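Side-chain contacts in putative DNA protection protein (PDB 4CYB), which binds iron and probably oxidises it within a twelve-subunit ferritin-like shell: residues J[41-44]-J[45-49]; J[58-61]-J[62-66]; J[66-69]-J[70-73]; J[105-109]-J[110-114]; J[161-164]-J[165-168]. All blocks are in the same frame, centred on the assembly; numbering follows the deposited sequence.

Overall arrangement
Along the chain the five contacts follow in order from helix 18-48 (contact 1) through helix 54-81 (contacts 2 and 3, which share Gly-66) and the start of helix 109-136 (contact 4) to the end of helix 140-164 (contact 5), so all four long helices of the bundle are sampled. Contacts 1 and 2 touch, their centres about 9 Å apart, as do contacts 1 and 4 at about 10 Å and contacts 4 and 5 at about 13 Å. Contacts 3 and 5 are the farthest pair, with centres about 24 Å apart. Contacts 1 and 3 supply complementary halves of two iron sites, each completed by a second subunit: His-46 meets Asp-73 and Glu-77 of that subunit.

Contact 1: J[41-44]-J[45-49]; sequences LYKK and YHWLM. With FE (Fe (III) ion), chain V.
Lys-43 lies against the indole of Trp-47, one turn further along helix 18-48 of the ferritin-like four-helix bundle, and this is the tight part of the contact. Lys-43 CB sits over a face of the six-membered ring, 3.9 Å from its centroid, in a CH-pi contact, and bends at chi2 (-56°) and chi3 (-61°) fold the chain so that CE comes to 3.4 Å from Trp-47 CZ2. Lys-43 O is 3.1 Å from Trp-47 CD2, above the indole plane, while accepting the helical bond from Trp-47 N at 3.0 Å. A broad flat ring suits this place; an alanine here would probably leave the lysine chain without its platform and Asp-73 OD1 of the second subunit without the donor Trp-47 NE1. The Leu-41 flank is looser, Leu-41 CD2 standing 4.1 Å from Tyr-45 CE2. On the other side of the tyrosine, at CE1, Lys-44 CE passes at 3.7 Å, and Lys-44 NZ goes on to the carbonyls of Pro-103 and Gly-105. Water enters on the metal side, where three water molecules bind the iron and Lys-43 NZ pairs with Asp-62. The carbonyl of His-58 holds His-46 ND1 and so fixes the ring's rotation. The imidazole reaches toward the iron because chi1 of 169° sets CG opposite the backbone N, which leaves His-46 NE2 2.5 Å from the iron.

Contact 2: J[58-61]-J[62-66]; sequences HLLL and DKHAG
Leu-60 overlaps the imidazole of His-64, its CG lying 4.2 Å above the ring plane and offset toward the rim. Its methyl CD1 comes closer, 3.6 Å from His-64 NE2, because CG stands anti to the backbone N (chi1 178°) and the branched end swings forward along the helix. The backbone draws the two residues together as well: His-64 N donates to Leu-60 O at 3.0 Å, and that same oxygen is 3.6 Å from His-64 CG. At its other end the ring is held by a hydrogen bond between His-64 ND1 and Tyr-42 OH, the two rings meeting at about 75°. Histidine thus offers both a flat surface for leucine and a polar atom for a buried hydroxyl; a leucine in its place would probably leave Tyr-42 OH without this partner. Leu-60 also packs on Phe-160 and His-164 of helix 140-164.

On the side toward the metal, Asp-62 N donates to His-58 O at 3.2 Å, and the His-58 ring stacks on that of His-46. The more exposed Lys-63 has its CB 3.4 Å from Leu-60 O and pairs its NZ with Glu-67. One face of helix 54-81 thus packs on helix 140-164 while another, with His-58 and Asp-62, borders the iron-binding His-46, consistent with a second shell of the Dps intersubunit iron site.

Contact 3: J[66-69]-J[70-73]; sequences GEQL and ELID. With FE (Fe (III) ion), chain B.
The flat amide of Gln-68 meets Leu-71 through its oxygen, OE1 lying 3.9 Å from Leu-71 CD1, while NE2 at the other end bonds Gln-157 and Asn-154 of helix 140-164. The second flat group, the carboxylate of Asp-73, binds iron through both oxygens. Both residues belong to helix 54-81 of the ferritin-like bundle, where a glutamine suits the buried seam because its NE2 can bond to a neighbouring helix. The bend at chi2 (-74°) turns the amide so that OE1 faces Leu-71. Ile-72 lies beside it: its CD1 is 3.6 Å from Gln-68 O, the same oxygen that accepts from Ile-72 N at 2.9 Å. Leu-71 CG lies 3.5 Å from Glu-67 O.

Asp-73 N donates to Leu-69 O at 3.2 Å, tying the metal ligand into the helix. Glu-77, one turn on, and His-46 of the second subunit also bind the iron, and Asp-73 OD1 takes a salt bridge from Lys-43 and a hydrogen bond from Trp-47 NE1 of that subunit. The carboxylate grips the metal with Asp-73 OD1 at 2.6 Å and OD2 at 2.5 Å from the iron.

Contact 4: J[105-109]-J[110-114]; sequences GVEEV and PSMLS
Met-112 reaches back from the first turn of helix 109-136 and its methyl meets Val-106, the two side chains crossing at a slant with Met-112 CE 3.8 Å from Val-106 CG1. The thioether chain is extended (chi2 177°, chi3 168°), which gives it the length to span from the helix to the preceding residues; an unbranched, flexible side chain is well fitted to this. On the way Met-112 CG passes 4.1 Å from Glu-107 CB, and CE closes to 3.5 Å from Glu-107 O, a buried oxygen with no polar partner. The carboxylate of Glu-107 is better provided for, OE1 being bonded to Tyr-45 OH and OE2 paired with Arg-115.

Val-109 and Pro-110 stand at about a right angle to each other. Val-109 CB is a tight 3.4 Å from Pro-110 CD, closeness that the bulky proline ring imposes on its predecessor. Proline lacks an N-H, which costs nothing in the first turn, where backbone N-H groups have no helical acceptor. The Glu-108 carbonyl receives Met-112 N at 3.0 Å. Glu-108 N donates to water 7 at 2.7 Å, and the same water is weakly bonded to Ser-111 OG at 3.2 Å. Val-106 meanwhile pairs in an antiparallel ladder with a strand of the second subunit. The whole is a helix N-terminus with Glu-108 at the N-cap position and a proline in the first turn, opening the third long helix of a ferritin-like bundle.

Contact 5: J[161-164]-J[165-168]; sequences VAEH and LVDT
Leu-165 N donates to Ala-162 O at 3.1 Å, a bond spanning three residues. The regular helical bond one residue further back is lost, Val-161 O having drawn off to 3.8 Å from Leu-165 N. The donor stands 61° out of the carbonyl plane of Ala-162, with a C=O...N angle of only 118°, so it approaches from above the carbonyl rather than off its end. Val-166 N follows with a weak bond of 3.3 Å to Glu-163 O. At Val-166 the backbone turns to an extended conformation (psi 119°), and the chain leaves the direction of helix 140-164.

Among the side chains, Glu-163 and Val-166 lie alongside each other and point the same way. The bend in the glutamate at chi2 brings OE1 to 3.5 Å from Val-166 CG2, and this methyl also stands 3.6 Å from Glu-163 O. A beta-branched valine fits here, since one branch, CG2, lies beside the carboxylate while the backbone stays extended. The charge of Glu-163 is answered from outside: OE1 forms a salt bridge with Lys-10 of the fifth subunit, and OE2 a weak hydrogen bond with Trp-159 NE1. Leu-165 CB rests 3.5 Å from Ala-162 O, leaving its branched apolar end for the neighbouring helix.

That end packs on Pro-110 and Ser-114 at the start of helix 109-136. His-164 packs on Leu-57 of helix 54-81 and on Leu-113, and Val-161 lies between His-64 and Leu-117, so the last turn of helix 140-164 is wedged between those two helices as the tail departs.

Contact 1: J[41-44]-J[45-49]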
loop_
_atom_site.group_PDB
_atom_site.type_symbol
_atom_site.label_atom_id
_atom_site.label_comp_id
_atom_site.label_asym_id
_atom_site.label_seq_id
_atom_site.Cartn_x
_atom_site.Cartn_y
_atom_site.Cartn_z
ATOM N N LEU J 41 -8.537 -4.178 30.877
ATOM C CA LEU J 41 -9.070 -5.548 31.021
ATOM C C LEU J 41 -8.910 -6.359 29.714
ATOM O O LEU J 41 -8.545 -7.528 29.743
ATOM C CB LEU J 41 -10.583 -5.496 31.390
ATOM C CG LEU J 41 -11.008 -5.198 32.826
ATOM C CD1 LEU J 41 -12.531 -5.184 32.770
ATOM C CD2 LEU J 41 -10.468 -6.342 33.720
ATOM N N TYR J 42 -9.137 -5.735 28.568
ATOM C CA TYR J 42 -9.022 -6.462 27.324
ATOM C C TYR J 42 -7.541 -6.835 27.116
ATOM O O TYR J 42 -7.272 -7.951 26.715
ATOM C CB TYR J 42 -9.506 -5.588 26.153
ATOM C CG TYR J 42 -10.908 -5.849 25.795
ATOM C CD1 TYR J 42 -11.273 -7.084 25.256
ATOM C CD2 TYR J 42 -11.892 -4.856 26.001
ATOM C CE1 TYR J 42 -12.572 -7.336 24.893
ATOM C CE2 TYR J 42 -13.215 -5.112 25.660
ATOM C CZ TYR J 42 -13.522 -6.352 25.126
ATOM O OH TYR J 42 -14.816 -6.637 24.741
ATOM N N LYS J 43 -6.589 -5.932 27.402
ATOM C CA LYS J 43 -5.145 -6.284 27.279
ATOM C C LYS J 43 -4.725 -7.363 28.316
ATOM O O LYS J 43 -4.067 -8.340 27.993
ATOM C CB LYS J 43 -4.203 -5.065 27.456
ATOM C CG LYS J 43 -4.251 -4.035 26.315
ATOM C CD LYS J 43 -3.946 -4.648 24.913
ATOM C CE LYS J 43 -2.511 -5.270 24.883
ATOM N NZ LYS J 43 -2.207 -5.554 23.452
ATOM N N LYS J 44 -5.210 -7.234 29.546
ATOM C CA LYS J 44 -5.009 -8.300 30.559
ATOM C C LYS J 44 -5.412 -9.681 30.036
ATOM O O LYS J 44 -4.631 -10.635 30.126
ATOM C CB LYS J 44 -5.699 -7.947 31.898
ATOM C CG LYS J 44 -5.613 -9.025 33.048
ATOM C CD LYS J 44 -6.604 -8.672 34.192
ATOM C CE LYS J 44 -6.804 -9.789 35.247
ATOM N NZ LYS J 44 -5.601 -9.856 36.133
ATOM N N TYR J 45 -6.606 -9.808 29.476
ATOM C CA TYR J 45 -7.086 -11.100 29.065
ATOM C C TYR J 45 -6.434 -11.531 27.722
ATOM O O TYR J 45 -6.279 -12.685 27.495
ATOM C CB TYR J 45 -8.611 -11.029 28.975
ATOM C CG TYR J 45 -9.257 -10.791 30.343
ATOM C CD1 TYR J 45 -8.655 -11.308 31.532
ATOM C CD2 TYR J 45 -10.456 -10.099 30.459
ATOM C CE1 TYR J 45 -9.235 -11.133 32.790
ATOM C CE2 TYR J 45 -11.016 -9.856 31.730
ATOM C CZ TYR J 45 -10.429 -10.384 32.867
ATOM O OH TYR J 45 -11.031 -10.166 34.080
ATOM N N HIS J 46 -6.072 -10.581 26.849
ATOM C CA HIS J 46 -5.253 -10.878 25.634
ATOM C C HIS J 46 -3.993 -11.589 26.107
ATOM O O HIS J 46 -3.603 -12.582 25.478
ATOM C CB HIS J 46 -4.927 -9.540 24.939
ATOM C CG HIS J 46 -3.875 -9.596 23.822
ATOM N ND1 HIS J 46 -4.141 -10.133 22.618
ATOM C CD2 HIS J 46 -2.589 -9.066 23.752
ATOM C CE1 HIS J 46 -3.082 -9.926 21.762
ATOM N NE2 HIS J 46 -2.112 -9.295 22.469
ATOM N N TRP J 47 -3.364 -11.129 27.206
ATOM C CA TRP J 47 -2.110 -11.802 27.699
ATOM C C TRP J 47 -2.326 -13.085 28.442
ATOM O O TRP J 47 -1.629 -14.068 28.212
ATOM C CB TRP J 47 -1.306 -10.882 28.608
ATOM C CG TRP J 47 -0.901 -9.615 27.886
ATOM C CD1 TRP J 47 -0.411 -9.491 26.595
ATOM C CD2 TRP J 47 -0.978 -8.266 28.418
ATOM N NE1 TRP J 47 -0.207 -8.150 26.261
ATOM C CE2 TRP J 47 -0.476 -7.363 27.345
ATOM C CE3 TRP J 47 -1.336 -7.722 29.678
ATOM C CZ2 TRP J 47 -0.419 -5.986 27.507
ATOM C CZ3 TRP J 47 -1.243 -6.330 29.843
ATOM C CH2 TRP J 47 -0.829 -5.481 28.788
ATOM N N LEU J 48 -3.338 -13.082 29.337
ATOM C CA LEU J 48 -3.536 -14.203 30.257
ATOM C C LEU J 48 -4.338 -15.341 29.681
ATOM O O LEU J 48 -4.493 -16.379 30.346
ATOM C CB LEU J 48 -4.299 -13.766 31.511
ATOM C CG LEU J 48 -3.644 -12.743 32.459
ATOM C CD1 LEU J 48 -4.349 -12.658 33.820
ATOM C CD2 LEU J 48 -2.133 -12.744 32.521
ATOM N N MET J 49 -4.874 -15.159 28.483
ATOM C CA MET J 49 -5.718 -16.176 27.857
ATOM C C MET J 49 -5.019 -17.538 27.763
ATOM O O MET J 49 -3.770 -17.619 27.678
ATOM C CB MET J 49 -6.185 -15.686 26.461
ATOM C CG MET J 49 -7.119 -16.634 25.735
ATOM S SD MET J 49 -8.645 -16.990 26.677
ATOM C CE MET J 49 -9.119 -15.325 27.198
HETATM FE FE FE V . 0.124 -8.794 21.532
HETATM O O HOH W 1 -0.945 -6.800 20.701
HETATM O O HOH W 2 -0.617 -10.284 19.884
HETATM O O HOH W 3 1.746 -8.803 19.732
#

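Contact 2: J[58-61]-J[62-66]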
loop_
_atom_site.group_PDB
_atom_site.type_symbol
_atom_site.label_atom_id
_atom_site.label_comp_id
_atom_site.label_asym_id
_atom_site.label_seq_id
_atom_site.Cartn_x
_atom_site.Cartn_y
_atom_site.Cartn_z
ATOM N N HIS J 58 -7.292 -14.521 21.886
ATOM C CA HIS J 58 -6.133 -13.605 21.940
ATOM C C HIS J 58 -6.295 -12.531 20.858
ATOM O O HIS J 58 -6.143 -11.340 21.130
ATOM C CB HIS J 58 -4.895 -14.454 21.775
ATOM C CG HIS J 58 -3.595 -13.680 21.685
ATOM N ND1 HIS J 58 -2.956 -13.249 22.781
ATOM C CD2 HIS J 58 -2.814 -13.328 20.591
ATOM C CE1 HIS J 58 -1.751 -12.676 22.403
ATOM N NE2 HIS J 58 -1.675 -12.736 21.058
ATOM N N LEU J 59 -6.635 -12.933 19.647
ATOM C CA LEU J 59 -6.866 -11.972 18.548
ATOM C C LEU J 59 -8.072 -11.085 18.728
ATOM O O LEU J 59 -7.997 -9.870 18.519
ATOM C CB LEU J 59 -7.051 -12.707 17.217
ATOM C CG LEU J 59 -5.690 -13.367 16.808
ATOM C CD1 LEU J 59 -5.901 -14.095 15.490
ATOM C CD2 LEU J 59 -4.498 -12.404 16.759
ATOM N N LEU J 60 -9.160 -11.685 19.156
ATOM C CA LEU J 60 -10.404 -10.943 19.335
ATOM C C LEU J 60 -10.252 -9.907 20.421
ATOM O O LEU J 60 -10.684 -8.754 20.259
ATOM C CB LEU J 60 -11.524 -11.902 19.749
ATOM C CG LEU J 60 -12.858 -11.166 20.015
ATOM C CD1 LEU J 60 -13.434 -10.499 18.749
ATOM C CD2 LEU J 60 -13.840 -12.185 20.566
ATOM N N LEU J 61 -9.615 -10.285 21.528
ATOM C CA LEU J 61 -9.434 -9.327 22.619
ATOM C C LEU J 61 -8.511 -8.193 22.207
ATOM O O LEU J 61 -8.733 -7.054 22.594
ATOM C CB LEU J 61 -8.889 -10.029 23.877
ATOM C CG LEU J 61 -9.790 -11.172 24.400
ATOM C CD1 LEU J 61 -9.145 -11.997 25.503
ATOM C CD2 LEU J 61 -11.106 -10.685 24.882
ATOM N N ASP J 62 -7.463 -8.489 21.416
ATOM C CA ASP J 62 -6.662 -7.384 20.924
ATOM C C ASP J 62 -7.406 -6.449 19.955
ATOM O O ASP J 62 -7.132 -5.244 19.943
ATOM C CB ASP J 62 -5.394 -7.909 20.260
ATOM C CG ASP J 62 -4.229 -6.996 20.462
ATOM O OD1 ASP J 62 -4.161 -6.280 21.500
ATOM O OD2 ASP J 62 -3.379 -7.025 19.589
ATOM N N LYS J 63 -8.313 -6.995 19.130
ATOM C CA LYS J 63 -9.057 -6.187 18.197
ATOM C C LYS J 63 -9.891 -5.224 19.058
ATOM O O LYS J 63 -9.951 -4.021 18.793
ATOM C CB LYS J 63 -9.975 -7.093 17.384
ATOM C CG LYS J 63 -10.872 -6.269 16.437
ATOM C CD LYS J 63 -11.968 -7.175 15.884
ATOM C CE LYS J 63 -12.747 -6.399 14.818
ATOM N NZ LYS J 63 -13.870 -5.590 15.400
ATOM N N HIS J 64 -10.526 -5.765 20.105
ATOM C CA HIS J 64 -11.345 -4.880 20.961
ATOM C C HIS J 64 -10.534 -3.864 21.742
ATOM O O HIS J 64 -10.951 -2.679 21.832
ATOM C CB HIS J 64 -12.272 -5.676 21.908
ATOM C CG HIS J 64 -13.317 -6.430 21.209
ATOM N ND1 HIS J 64 -14.341 -7.047 21.876
ATOM C CD2 HIS J 64 -13.568 -6.604 19.858
ATOM C CE1 HIS J 64 -15.144 -7.635 20.991
ATOM N NE2 HIS J 64 -14.703 -7.335 19.755
ATOM N N ALA J 65 -9.359 -4.259 22.232
ATOM C CA ALA J 65 -8.476 -3.307 22.939
ATOM C C ALA J 65 -8.098 -2.152 22.011
ATOM O O ALA J 65 -8.144 -0.991 22.425
ATOM C CB ALA J 65 -7.192 -4.010 23.407
ATOM N N GLY J 66 -7.697 -2.442 20.760
ATOM C CA GLY J 66 -7.314 -1.374 19.831
ATOM C C GLY J 66 -8.457 -0.400 19.593
ATOM O O GLY J 66 -8.259 0.786 19.539
#

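Contact 3: J[66-69]-J[70-73]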
loop_
_atom_site.group_PDB
_atom_site.type_symbol
_atom_site.label_atom_id
_atom_site.label_comp_id
_atom_site.label_asym_id
_atom_site.label_seq_id
_atom_site.Cartn_x
_atom_site.Cartn_y
_atom_site.Cartn_z
ATOM N N GLY J 66 -7.697 -2.442 20.760
ATOM C CA GLY J 66 -7.314 -1.374 19.831
ATOM C C GLY J 66 -8.457 -0.400 19.593
ATOM O O GLY J 66 -8.259 0.786 19.539
ATOM N N GLU J 67 -9.669 -0.921 19.506
ATOM C CA GLU J 67 -10.834 -0.048 19.330
ATOM C C GLU J 67 -11.105 0.799 20.575
ATOM O O GLU J 67 -11.409 2.009 20.437
ATOM C CB GLU J 67 -12.044 -0.916 18.944
ATOM C CG GLU J 67 -11.950 -1.440 17.488
ATOM C CD GLU J 67 -12.947 -2.591 17.198
ATOM O OE1 GLU J 67 -13.741 -2.970 18.089
ATOM O OE2 GLU J 67 -12.890 -3.197 16.085
ATOM N N GLN J 68 -10.938 0.206 21.768
ATOM C CA GLN J 68 -11.132 0.960 23.023
ATOM C C GLN J 68 -10.053 2.024 23.167
ATOM O O GLN J 68 -10.311 3.141 23.620
ATOM C CB GLN J 68 -11.091 0.045 24.244
ATOM C CG GLN J 68 -12.298 -0.947 24.281
ATOM C CD GLN J 68 -13.638 -0.281 24.669
ATOM O OE1 GLN J 68 -13.668 0.809 25.236
ATOM N NE2 GLN J 68 -14.765 -0.965 24.352
ATOM N N LEU J 69 -8.815 1.713 22.746
ATOM C CA LEU J 69 -7.772 2.730 22.877
ATOM C C LEU J 69 -8.079 3.943 21.993
ATOM O O LEU J 69 -7.758 5.074 22.374
ATOM C CB LEU J 69 -6.394 2.117 22.408
ATOM C CG LEU J 69 -5.174 3.037 22.647
ATOM C CD1 LEU J 69 -4.861 3.014 24.158
ATOM C CD2 LEU J 69 -4.026 2.469 21.803
ATOM N N GLU J 70 -8.616 3.726 20.794
ATOM C CA GLU J 70 -8.970 4.823 19.910
ATOM C C GLU J 70 -10.158 5.640 20.537
ATOM O O GLU J 70 -10.159 6.875 20.486
ATOM C CB GLU J 70 -9.294 4.355 18.465
ATOM C CG GLU J 70 -10.002 5.521 17.727
ATOM C CD GLU J 70 -10.248 5.419 16.207
ATOM O OE1 GLU J 70 -10.473 4.306 15.671
ATOM O OE2 GLU J 70 -10.235 6.500 15.546
ATOM N N LEU J 71 -11.113 4.949 21.134
ATOM C CA LEU J 71 -12.189 5.681 21.899
ATOM C C LEU J 71 -11.612 6.563 23.041
ATOM O O LEU J 71 -12.032 7.689 23.227
ATOM C CB LEU J 71 -13.203 4.714 22.496
ATOM C CG LEU J 71 -14.114 3.952 21.536
ATOM C CD1 LEU J 71 -15.033 2.994 22.352
ATOM C CD2 LEU J 71 -14.873 4.942 20.639
ATOM N N ILE J 72 -10.650 6.050 23.806
ATOM C CA ILE J 72 -10.015 6.815 24.883
ATOM C C ILE J 72 -9.447 8.119 24.304
ATOM O O ILE J 72 -9.677 9.201 24.847
ATOM C CB ILE J 72 -8.879 5.994 25.572
ATOM C CG1 ILE J 72 -9.508 4.884 26.428
ATOM C CG2 ILE J 72 -7.880 6.873 26.358
ATOM C CD1 ILE J 72 -8.580 3.743 26.714
ATOM N N ASP J 73 -8.650 8.009 23.232
ATOM C CA ASP J 73 -8.035 9.200 22.634
ATOM C C ASP J 73 -9.082 10.188 22.128
ATOM O O ASP J 73 -8.951 11.410 22.362
ATOM C CB ASP J 73 -7.067 8.792 21.522
ATOM C CG ASP J 73 -6.335 9.986 20.938
ATOM O OD1 ASP J 73 -5.369 10.473 21.571
ATOM O OD2 ASP J 73 -6.700 10.418 19.812
HETATM FE FE FE B . -4.700 11.811 19.442
HETATM O O HOH W 4 -3.559 9.748 19.180
HETATM O O HOH W 5 -3.392 12.645 17.710
HETATM O O HOH W 6 -5.877 11.527 17.392
#

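Contact 4: J[105-109]-J[110-114]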
loop_
_atom_site.group_PDB
_atom_site.type_symbol
_atom_site.label_atom_id
_atom_site.label_comp_id
_atom_site.label_asym_id
_atom_site.label_seq_id
_atom_site.Cartn_x
_atom_site.Cartn_y
_atom_site.Cartn_z
ATOM N N GLY J 105 -4.550 -12.199 39.665
ATOM C CA GLY J 105 -4.117 -13.417 38.956
ATOM C C GLY J 105 -5.010 -13.794 37.772
ATOM O O GLY J 105 -5.695 -12.932 37.158
ATOM N N VAL J 106 -4.964 -15.071 37.416
ATOM C CA VAL J 106 -5.661 -15.577 36.210
ATOM C C VAL J 106 -6.987 -16.198 36.608
ATOM O O VAL J 106 -7.005 -17.136 37.417
ATOM C CB VAL J 106 -4.803 -16.638 35.496
ATOM C CG1 VAL J 106 -5.453 -17.105 34.185
ATOM C CG2 VAL J 106 -3.403 -16.109 35.225
ATOM N N GLU J 107 -8.096 -15.641 36.102
ATOM C CA GLU J 107 -9.453 -16.213 36.302
ATOM C C GLU J 107 -9.759 -17.305 35.302
ATOM O O GLU J 107 -9.031 -17.474 34.310
ATOM C CB GLU J 107 -10.516 -15.100 36.100
ATOM C CG GLU J 107 -10.491 -13.949 37.130
ATOM C CD GLU J 107 -11.024 -12.637 36.515
ATOM O OE1 GLU J 107 -10.253 -11.896 35.844
ATOM O OE2 GLU J 107 -12.226 -12.335 36.663
ATOM N N GLU J 108 -10.857 -18.066 35.521
ATOM C CA GLU J 108 -11.370 -18.953 34.455
ATOM C C GLU J 108 -11.776 -18.159 33.202
ATOM O O GLU J 108 -12.226 -17.026 33.330
ATOM C CB GLU J 108 -12.626 -19.717 34.955
ATOM C CG GLU J 108 -12.291 -20.652 36.091
ATOM C CD GLU J 108 -13.376 -21.686 36.371
ATOM O OE1 GLU J 108 -14.572 -21.424 36.088
ATOM O OE2 GLU J 108 -13.008 -22.773 36.877
ATOM N N VAL J 109 -11.597 -18.750 32.020
ATOM C CA VAL J 109 -11.953 -18.069 30.752
ATOM C C VAL J 109 -13.377 -17.475 30.722
ATOM O O VAL J 109 -13.527 -16.285 30.433
ATOM C CB VAL J 109 -11.622 -18.964 29.544
ATOM C CG1 VAL J 109 -12.124 -18.358 28.252
ATOM C CG2 VAL J 109 -10.116 -19.177 29.510
ATOM N N PRO J 110 -14.421 -18.276 31.055
ATOM C CA PRO J 110 -15.778 -17.713 31.037
ATOM C C PRO J 110 -15.964 -16.582 32.053
ATOM O O PRO J 110 -16.747 -15.689 31.810
ATOM C CB PRO J 110 -16.710 -18.922 31.344
ATOM C CG PRO J 110 -15.815 -19.988 31.906
ATOM C CD PRO J 110 -14.426 -19.734 31.362
ATOM N N SER J 111 -15.217 -16.582 33.155
ATOM C CA SER J 111 -15.296 -15.424 34.074
ATOM C C SER J 111 -14.653 -14.176 33.517
ATOM O O SER J 111 -15.128 -13.066 33.792
ATOM C CB SER J 111 -14.636 -15.709 35.422
ATOM O OG SER J 111 -15.350 -16.789 36.007
ATOM N N MET J 112 -13.555 -14.355 32.795
ATOM C CA MET J 112 -12.932 -13.182 32.146
ATOM C C MET J 112 -13.972 -12.587 31.193
ATOM O O MET J 112 -14.173 -11.369 31.185
ATOM C CB MET J 112 -11.682 -13.585 31.342
ATOM C CG MET J 112 -10.560 -14.261 32.107
ATOM S SD MET J 112 -9.263 -14.689 30.880
ATOM C CE MET J 112 -7.930 -15.128 32.029
ATOM N N LEU J 113 -14.618 -13.434 30.362
ATOM C CA LEU J 113 -15.572 -12.930 29.356
ATOM C C LEU J 113 -16.747 -12.232 30.065
ATOM O O LEU J 113 -17.203 -11.167 29.637
ATOM C CB LEU J 113 -16.098 -14.056 28.443
ATOM C CG LEU J 113 -14.981 -14.786 27.649
ATOM C CD1 LEU J 113 -15.564 -15.787 26.675
ATOM C CD2 LEU J 113 -14.172 -13.764 26.846
ATOM N N SER J 114 -17.254 -12.856 31.123
ATOM C CA SER J 114 -18.363 -12.230 31.908
ATOM C C SER J 114 -17.998 -10.860 32.493
ATOM O O SER J 114 -18.853 -9.954 32.505
ATOM C CB SER J 114 -18.763 -13.166 33.046
ATOM O OG SER J 114 -19.420 -14.265 32.456
HETATM O O HOH W 7 -12.593 -17.470 37.568
#

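Contact 5: J[161-164]-J[165-168]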
loop_
_atom_site.group_PDB
_atom_site.type_symbol
_atom_site.label_atom_id
_atom_site.label_comp_id
_atom_site.label_asym_id
_atom_site.label_seq_id
_atom_site.Cartn_x
_atom_site.Cartn_y
_atom_site.Cartn_z
ATOM N N VAL J 161 -18.349 -10.776 22.332
ATOM C CA VAL J 161 -17.881 -11.477 23.526
ATOM C C VAL J 161 -18.957 -12.445 24.004
ATOM O O VAL J 161 -18.675 -13.613 24.327
ATOM C CB VAL J 161 -17.464 -10.493 24.663
ATOM C CG1 VAL J 161 -17.143 -11.225 25.974
ATOM C CG2 VAL J 161 -16.192 -9.710 24.235
ATOM N N ALA J 162 -20.181 -11.954 24.046
ATOM C CA ALA J 162 -21.301 -12.742 24.612
ATOM C C ALA J 162 -21.558 -14.031 23.868
ATOM O O ALA J 162 -21.913 -15.071 24.494
ATOM C CB ALA J 162 -22.571 -11.893 24.670
ATOM N N GLU J 163 -21.371 -14.018 22.548
ATOM C CA GLU J 163 -21.557 -15.247 21.753
ATOM C C GLU J 163 -20.612 -16.355 22.117
ATOM O O GLU J 163 -20.978 -17.515 21.990
ATOM C CB GLU J 163 -21.541 -14.988 20.211
ATOM C CG GLU J 163 -22.649 -14.111 19.644
ATOM C CD GLU J 163 -24.084 -14.527 20.008
ATOM O OE1 GLU J 163 -24.342 -15.607 20.587
ATOM O OE2 GLU J 163 -24.968 -13.749 19.664
ATOM N N HIS J 164 -19.407 -16.035 22.594
ATOM C CA HIS J 164 -18.452 -17.054 23.041
ATOM C C HIS J 164 -18.842 -17.758 24.329
ATOM O O HIS J 164 -18.334 -18.835 24.599
ATOM C CB HIS J 164 -17.065 -16.470 23.226
ATOM C CG HIS J 164 -16.455 -16.054 21.928
ATOM N ND1 HIS J 164 -15.668 -16.869 21.177
ATOM C CD2 HIS J 164 -16.593 -14.881 21.227
ATOM C CE1 HIS J 164 -15.334 -16.207 20.013
ATOM N NE2 HIS J 164 -15.865 -14.997 20.076
ATOM N N LEU J 165 -19.773 -17.174 25.075
ATOM C CA LEU J 165 -20.255 -17.814 26.310
ATOM C C LEU J 165 -21.441 -18.754 26.073
ATOM O O LEU J 165 -21.853 -19.440 27.008
ATOM C CB LEU J 165 -20.721 -16.760 27.342
ATOM C CG LEU J 165 -19.534 -16.052 28.006
ATOM C CD1 LEU J 165 -20.020 -14.911 28.880
ATOM C CD2 LEU J 165 -18.626 -16.995 28.810
ATOM N N VAL J 166 -21.987 -18.782 24.867
ATOM C CA VAL J 166 -23.105 -19.694 24.559
ATOM C C VAL J 166 -22.655 -21.167 24.633
ATOM O O VAL J 166 -21.760 -21.586 23.924
ATOM C CB VAL J 166 -23.774 -19.352 23.211
ATOM C CG1 VAL J 166 -24.889 -20.391 22.922
ATOM C CG2 VAL J 166 -24.337 -17.940 23.257
ATOM N N ASP J 167 -23.256 -21.964 25.520
ATOM C CA ASP J 167 -22.915 -23.392 25.585
ATOM C C ASP J 167 -23.768 -24.172 24.584
ATOM O O ASP J 167 -24.944 -24.348 24.800
ATOM C CB ASP J 167 -23.196 -23.930 26.977
ATOM C CG ASP J 167 -22.674 -25.368 27.179
ATOM O OD1 ASP J 167 -22.005 -25.958 26.286
ATOM O OD2 ASP J 167 -22.948 -25.906 28.263
ATOM N N THR J 168 -23.179 -24.638 23.490
ATOM C CA THR J 168 -23.984 -25.237 22.410
ATOM C C THR J 168 -23.103 -26.266 21.699
ATOM O O THR J 168 -21.891 -26.102 21.655
ATOM C CB THR J 168 -24.570 -24.128 21.471
ATOM O OG1 THR J 168 -25.665 -24.641 20.687
ATOM C CG2 THR J 168 -23.473 -23.459 20.547
#